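Local structure of uncharacterized protein (4Z48) at residues A[29-34]-A[225-230]; A[195-200]-A[207-212]. The protein is of unknown function but belongs to the LolA-like family, and so may carry lipid or lipoprotein cargo in the cell envelope. All coordinates share one frame; numbering follows the deposited sequence. Where two conformers were deposited one is given.

How the contacts relate
Both contacts join neighbouring antiparallel strands of the LolA-like fold, and their centres lie about 11 Å apart. Neighbouring strands run in the order 27-38, 219-230, 204-214, 189-201, so contact 1 and contact 2 flank the seam between strands 219-230 and 204-214. Contact 2 is a local hairpin; contact 1 pairs residues far apart in sequence, closing the N-terminal strand onto the last one. Trp225 bridges them: its backbone N lies 2.9 Å from Thr208 O, a probable hydrogen bond, and its ring carbon CZ3 packs 3.9 Å from Met210 CB. Each contact contains a beta bulge. No site of function is known for the protein.

Contact 1: A[29-34]-A[225-230]; sequences YSEAVM and WSNLRY
Tyr29 and Arg229 exchange two backbone hydrogen bonds, Tyr29 N to Arg229 O at 3.0 Å and Arg229 N to Tyr29 O at 2.9 Å. Glu31 and Ser226 form the second such antiparallel pair through both their N and O atoms. One extra residue on the 225-230 side shifts the register between these pairs, and Asn227, with positive phi (56°), lies at this beta bulge, where the chain turns a corner.

Polar side chains gather around Glu31. Asn227 ND2 donates to Glu31 OE1 at 3.0 Å from above the carboxylate plane, and the amide and carboxylate planes stand 58° apart. A water donates to the same OE1 and also bonds Ser226 OG, with a weak bond from Asn227 ND2. The other oxygen, OE2, takes the Tyr29 hydroxyl at 2.7 Å on its anti lone pair, so both carboxylate oxygens are held and the group's rotation is restricted.

Ring and apolar contacts fall on the face carrying Ala32 and Trp225. With CG beside its own backbone N (chi1 -74°), the Trp225 indole presents one face of its five-membered ring to Ala32 CB, a CH-pi contact 3.9 Å from the ring centroid. The polar Ser30 OG meets the ring edge at CD1. Leu228 has two conformers, in one of which it packs on Ser30 CB. Across the other edge of strand 27-38, strand 41-54 continues the pairing. The arrangement is a bulged antiparallel pairing of the first and last strands, consistent with the curved beta architecture of LolA-like proteins.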
loop_
_atom_site.group_PDB
_atom_site.type_symbol
_atom_site.label_atom_id
_atom_site.label_comp_id
_atom_site.label_asym_id
_atom_site.label_seq_id
_atom_site.Cartn_x
_atom_site.Cartn_y
_atom_site.Cartn_z
ATOM N N TYR A 29 -13.729 -3.579 3.667
ATOM C CA TYR A 29 -13.815 -4.674 2.729
ATOM C C TYR A 29 -13.731 -4.108 1.348
ATOM O O TYR A 29 -14.325 -3.054 1.111
ATOM C CB TYR A 29 -15.135 -5.422 2.931
ATOM C CG TYR A 29 -15.457 -6.392 1.824
ATOM C CD1 TYR A 29 -14.895 -7.669 1.806
ATOM C CD2 TYR A 29 -16.268 -6.018 0.752
ATOM C CE1 TYR A 29 -15.192 -8.576 0.788
ATOM C CE2 TYR A 29 -16.559 -6.916 -0.282
ATOM C CZ TYR A 29 -16.011 -8.190 -0.258
ATOM O OH TYR A 29 -16.268 -9.089 -1.256
ATOM N N SER A 30 -12.999 -4.769 0.435
ATOM C CA SER A 30 -13.017 -4.384 -0.974
ATOM C C SER A 30 -12.726 -5.573 -1.884
ATOM O O SER A 30 -12.271 -6.621 -1.446
ATOM C CB SER A 30 -12.069 -3.235 -1.285
ATOM O OG SER A 30 -10.715 -3.628 -1.363
ATOM N N GLU A 31 -13.060 -5.391 -3.150
ATOM C CA GLU A 31 -12.799 -6.322 -4.235
ATOM C C GLU A 31 -11.892 -5.617 -5.252
ATOM O O GLU A 31 -12.000 -4.402 -5.472
ATOM C CB GLU A 31 -14.120 -6.771 -4.871
ATOM C CG GLU A 31 -14.957 -7.623 -3.939
ATOM C CD GLU A 31 -16.378 -7.836 -4.411
ATOM O OE1 GLU A 31 -16.649 -7.582 -5.604
ATOM O OE2 GLU A 31 -17.228 -8.224 -3.582
ATOM N N ALA A 32 -10.962 -6.347 -5.820
ATOM C CA ALA A 32 -10.054 -5.741 -6.799
ATOM C C ALA A 32 -9.732 -6.689 -7.927
ATOM O O ALA A 32 -9.804 -7.912 -7.752
ATOM C CB ALA A 32 -8.741 -5.312 -6.129
ATOM N N VAL A 33 -9.398 -6.110 -9.089
ATOM C CA VAL A 33 -8.864 -6.815 -10.258
ATOM C C VAL A 33 -7.534 -6.122 -10.579
ATOM O O VAL A 33 -7.487 -4.889 -10.655
ATOM C CB VAL A 33 -9.828 -6.864 -11.476
ATOM C CG1 VAL A 33 -9.097 -7.396 -12.716
ATOM C CG2 VAL A 33 -11.026 -7.760 -11.182
HETATM N N MSE A 34 -6.482 -6.911 -10.758
HETATM C CA MSE A 34 -5.141 -6.450 -11.085
HETATM C C MSE A 34 -4.753 -7.013 -12.442
HETATM O O MSE A 34 -4.979 -8.190 -12.714
HETATM C CB MSE A 34 -4.185 -6.892 -9.957
HETATM C CG MSE A 34 -2.736 -6.999 -10.320
HETATM SE SE MSE A 34 -1.842 -7.907 -8.793
HETATM C CE MSE A 34 -1.748 -6.536 -7.645
ATOM N N TRP A 225 -10.237 -1.187 -7.910
ATOM C CA TRP A 225 -11.004 -1.584 -6.743
ATOM C C TRP A 225 -12.471 -1.238 -6.936
ATOM O O TRP A 225 -12.828 -0.154 -7.463
ATOM C CB TRP A 225 -10.514 -0.933 -5.449
ATOM C CG TRP A 225 -9.223 -1.467 -4.899
ATOM C CD1 TRP A 225 -9.061 -2.486 -4.004
ATOM C CD2 TRP A 225 -7.911 -1.022 -5.246
ATOM N NE1 TRP A 225 -7.726 -2.659 -3.720
ATOM C CE2 TRP A 225 -6.992 -1.797 -4.495
ATOM C CE3 TRP A 225 -7.415 -0.037 -6.118
ATOM C CZ2 TRP A 225 -5.605 -1.613 -4.588
ATOM C CZ3 TRP A 225 -6.031 0.169 -6.179
ATOM C CH2 TRP A 225 -5.149 -0.603 -5.415
ATOM N N SER A 226 -13.331 -2.114 -6.420
ATOM C CA SER A 226 -14.768 -1.884 -6.451
ATOM C C SER A 226 -15.431 -2.594 -5.279
ATOM O O SER A 226 -14.764 -3.326 -4.546
ATOM C CB SER A 226 -15.375 -2.266 -7.800
ATOM O OG SER A 226 -15.189 -3.617 -8.162
ATOM N N ASN A 227 -16.714 -2.237 -5.018
ATOM C CA ASN A 227 -17.542 -2.735 -3.916
ATOM C C ASN A 227 -16.848 -2.489 -2.556
ATOM O O ASN A 227 -16.955 -3.314 -1.630
ATOM C CB ASN A 227 -17.911 -4.194 -4.119
ATOM C CG ASN A 227 -18.733 -4.382 -5.377
ATOM O OD1 ASN A 227 -19.777 -3.774 -5.552
ATOM N ND2 ASN A 227 -18.235 -5.149 -6.309
ATOM N N LEU A 228 -16.147 -1.327 -2.444
ATOM C CA LEU A 228 -15.453 -1.012 -1.197
ATOM C C LEU A 228 -16.450 -0.478 -0.173
ATOM O O LEU A 228 -17.346 0.316 -0.481
ATOM C CB LEU A 228 -14.266 -0.037 -1.379
ATOM C CG LEU A 228 -13.244 0.046 -0.205
ATOM C CD1 LEU A 228 -11.889 0.449 -0.696
ATOM C CD2 LEU A 228 -13.674 1.031 0.870
ATOM N N ARG A 229 -16.321 -0.977 1.050
ATOM C CA ARG A 229 -17.186 -0.598 2.178
ATOM C C ARG A 229 -16.361 -0.404 3.444
ATOM O O ARG A 229 -15.364 -1.093 3.623
ATOM C CB ARG A 229 -18.240 -1.685 2.423
ATOM C CG ARG A 229 -19.357 -1.745 1.392
ATOM C CD ARG A 229 -20.691 -2.055 2.048
ATOM N NE ARG A 229 -20.734 -3.400 2.629
ATOM C CZ ARG A 229 -21.551 -3.764 3.613
ATOM N NH1 ARG A 229 -22.384 -2.883 4.153
ATOM N NH2 ARG A 229 -21.525 -5.005 4.081
ATOM N N TYR A 230 -16.764 0.525 4.321
ATOM C CA TYR A 230 -16.091 0.719 5.614
ATOM C C TYR A 230 -16.987 0.309 6.778
ATOM O O TYR A 230 -18.210 0.373 6.652
ATOM C CB TYR A 230 -15.675 2.168 5.816
ATOM C CG TYR A 230 -14.538 2.597 4.926
ATOM C CD1 TYR A 230 -13.250 2.129 5.140
ATOM C CD2 TYR A 230 -14.739 3.513 3.891
ATOM C CE1 TYR A 230 -12.188 2.543 4.343
ATOM C CE2 TYR A 230 -13.684 3.920 3.074
ATOM C CZ TYR A 230 -12.413 3.415 3.297
ATOM O OH TYR A 230 -11.346 3.768 2.522
HETATM O O HOH W 1 -16.053 -6.122 -7.651
#

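Contact 2: A[195-200]-A[207-212]; sequences FSRQEK and VTQMRV
Thr208 holds OG1 between its backbone N and carbonyl carbon (chi1 65°), while Arg197 starts extended and bends at chi3 (55°), which lays its guanidinium beside that hydroxyl. This is the beta hairpin of strands 189-201 and 204-214, with a beta bulge shifting the register between Arg197 and Gln198. Arg197 grips Thr208 side-on: NE donates to OG1 at 2.8 Å and NH2 to the carbonyl O at 3.1 Å, from above the carbonyl plane. Thr208 OG1 in turn donates to Glu199 OE2 at 2.6 Å, on its anti lone pair, linking the two charged groups. Gln209 CB lies over one guanidinium face, toward its rim. The backbone adds Thr208 N to Arg197 O.

On the apolar side, Phe195 and Met210 run alongside each other. CE of Met210, a selenomethionine, sits over the Phe195 ring face, 4.0 Å from its centroid, with SE oblique to it in a Met-aromatic contact. Val207 CG1 meets the ring edge in plane, and Val207 CG2 touches Phe195 CD2 at 3.8 Å. Gln209 NE2 bonds Asp224 of strand 219-230. On the same amide, Gln209 OE1 receives both a water and Ser196 OG, the hydroxyl lying 2.6 Å away on an in-plane lone pair.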
loop_
_atom_site.group_PDB
_atom_site.type_symbol
_atom_site.label_atom_id
_atom_site.label_comp_id
_atom_site.label_asym_id
_atom_site.label_seq_id
_atom_site.Cartn_x
_atom_site.Cartn_y
_atom_site.Cartn_z
ATOM N N PHE A 195 -2.188 7.337 -8.778
ATOM C CA PHE A 195 -3.398 7.102 -8.014
ATOM C C PHE A 195 -4.475 7.775 -8.893
ATOM O O PHE A 195 -4.826 8.933 -8.707
ATOM C CB PHE A 195 -3.192 7.672 -6.581
ATOM C CG PHE A 195 -1.992 7.120 -5.822
ATOM C CD1 PHE A 195 -0.709 7.644 -6.026
ATOM C CD2 PHE A 195 -2.153 6.137 -4.849
ATOM C CE1 PHE A 195 0.408 7.143 -5.322
ATOM C CE2 PHE A 195 -1.041 5.653 -4.128
ATOM C CZ PHE A 195 0.237 6.139 -4.392
ATOM N N SER A 196 -4.866 7.065 -9.957
ATOM C CA SER A 196 -5.667 7.532 -11.084
ATOM C C SER A 196 -7.171 7.720 -10.812
ATOM O O SER A 196 -7.891 8.235 -11.688
ATOM C CB SER A 196 -5.470 6.611 -12.283
ATOM O OG SER A 196 -5.680 5.238 -11.952
ATOM N N ARG A 197 -7.653 7.308 -9.640
ATOM C CA ARG A 197 -9.061 7.470 -9.277
ATOM C C ARG A 197 -9.234 7.535 -7.766
ATOM O O ARG A 197 -8.696 6.709 -7.036
ATOM C CB ARG A 197 -9.954 6.363 -9.867
ATOM C CG ARG A 197 -11.466 6.653 -9.674
ATOM C CD ARG A 197 -12.373 5.586 -10.291
ATOM N NE ARG A 197 -12.066 4.223 -9.816
ATOM C CZ ARG A 197 -12.361 3.111 -10.487
ATOM N NH1 ARG A 197 -12.860 3.182 -11.712
ATOM N NH2 ARG A 197 -12.089 1.916 -9.962
ATOM N N GLN A 198 -10.007 8.536 -7.312
ATOM C CA GLN A 198 -10.364 8.706 -5.927
ATOM C C GLN A 198 -11.870 8.813 -5.836
ATOM O O GLN A 198 -12.523 9.361 -6.732
ATOM C CB GLN A 198 -9.627 9.917 -5.261
ATOM C CG GLN A 198 -9.871 11.273 -5.935
ATOM C CD GLN A 198 -9.659 12.437 -4.982
ATOM O OE1 GLN A 198 -8.928 12.343 -3.974
ATOM N NE2 GLN A 198 -10.220 13.585 -5.325
ATOM N N GLU A 199 -12.440 8.264 -4.772
ATOM C CA GLU A 199 -13.896 8.249 -4.573
ATOM C C GLU A 199 -14.187 8.446 -3.113
ATOM O O GLU A 199 -13.443 7.942 -2.281
ATOM C CB GLU A 199 -14.506 6.911 -5.046
ATOM C CG GLU A 199 -14.579 6.721 -6.549
ATOM C CD GLU A 199 -15.117 5.355 -6.909
ATOM O OE1 GLU A 199 -16.353 5.197 -6.908
ATOM O OE2 GLU A 199 -14.314 4.422 -7.123
ATOM N N LYS A 200 -15.269 9.152 -2.795
ATOM C CA LYS A 200 -15.620 9.353 -1.395
ATOM C C LYS A 200 -16.550 8.197 -1.036
ATOM O O LYS A 200 -17.672 8.113 -1.553
ATOM C CB LYS A 200 -16.243 10.732 -1.168
ATOM C CG LYS A 200 -16.238 11.175 0.263
ATOM C CD LYS A 200 -16.865 12.570 0.297
ATOM C CE LYS A 200 -16.941 13.164 1.665
ATOM N NZ LYS A 200 -17.460 14.562 1.590
ATOM N N VAL A 207 -8.504 5.951 -2.534
ATOM C CA VAL A 207 -7.918 5.640 -3.852
ATOM C C VAL A 207 -8.590 4.361 -4.288
ATOM O O VAL A 207 -8.625 3.410 -3.497
ATOM C CB VAL A 207 -6.354 5.531 -3.824
ATOM C CG1 VAL A 207 -5.823 4.881 -5.102
ATOM C CG2 VAL A 207 -5.702 6.918 -3.612
ATOM N N THR A 208 -9.141 4.311 -5.525
ATOM C CA THR A 208 -9.831 3.108 -5.986
ATOM C C THR A 208 -9.309 2.650 -7.324
ATOM O O THR A 208 -9.843 1.711 -7.899
ATOM C CB THR A 208 -11.375 3.312 -6.051
ATOM O OG1 THR A 208 -11.704 4.296 -7.023
ATOM C CG2 THR A 208 -11.999 3.635 -4.711
ATOM N N GLN A 209 -8.240 3.281 -7.814
ATOM C CA GLN A 209 -7.601 2.826 -9.033
ATOM C C GLN A 209 -6.146 3.281 -8.986
ATOM O O GLN A 209 -5.849 4.382 -8.528
ATOM C CB GLN A 209 -8.330 3.307 -10.286
ATOM C CG GLN A 209 -7.766 2.694 -11.572
ATOM C CD GLN A 209 -8.325 3.391 -12.785
ATOM O OE1 GLN A 209 -7.910 4.506 -13.136
ATOM N NE2 GLN A 209 -9.237 2.732 -13.485
HETATM N N MSE A 210 -5.250 2.398 -9.401
HETATM C CA MSE A 210 -3.823 2.667 -9.396
HETATM C C MSE A 210 -3.116 2.093 -10.601
HETATM O O MSE A 210 -3.435 0.988 -11.042
HETATM C CB MSE A 210 -3.212 2.024 -8.162
HETATM C CG MSE A 210 -3.252 2.845 -6.907
HETATM SE SE MSE A 210 -2.000 1.906 -5.774
HETATM C CE MSE A 210 -0.419 2.857 -6.299
ATOM N N ARG A 211 -2.119 2.813 -11.103
ATOM C CA ARG A 211 -1.206 2.292 -12.121
ATOM C C ARG A 211 0.199 2.320 -11.476
ATOM O O ARG A 211 0.601 3.343 -10.908
ATOM C CB ARG A 211 -1.313 3.077 -13.450
ATOM C CG ARG A 211 -0.342 2.573 -14.512
ATOM C CD ARG A 211 -0.415 3.487 -15.698
ATOM N NE ARG A 211 0.601 3.163 -16.684
ATOM C CZ ARG A 211 0.374 2.552 -17.841
ATOM N NH1 ARG A 211 -0.858 2.183 -18.179
ATOM N NH2 ARG A 211 1.376 2.305 -18.672
ATOM N N VAL A 212 0.909 1.168 -11.459
ATOM C CA VAL A 212 2.244 1.095 -10.877
ATOM C C VAL A 212 3.187 0.626 -11.973
ATOM O O VAL A 212 2.978 -0.447 -12.536
ATOM C CB VAL A 212 2.289 0.163 -9.632
ATOM C CG1 VAL A 212 3.687 0.132 -9.020
ATOM C CG2 VAL A 212 1.237 0.577 -8.591
HETATM O O HOH W 2 -9.624 6.424 -13.955
#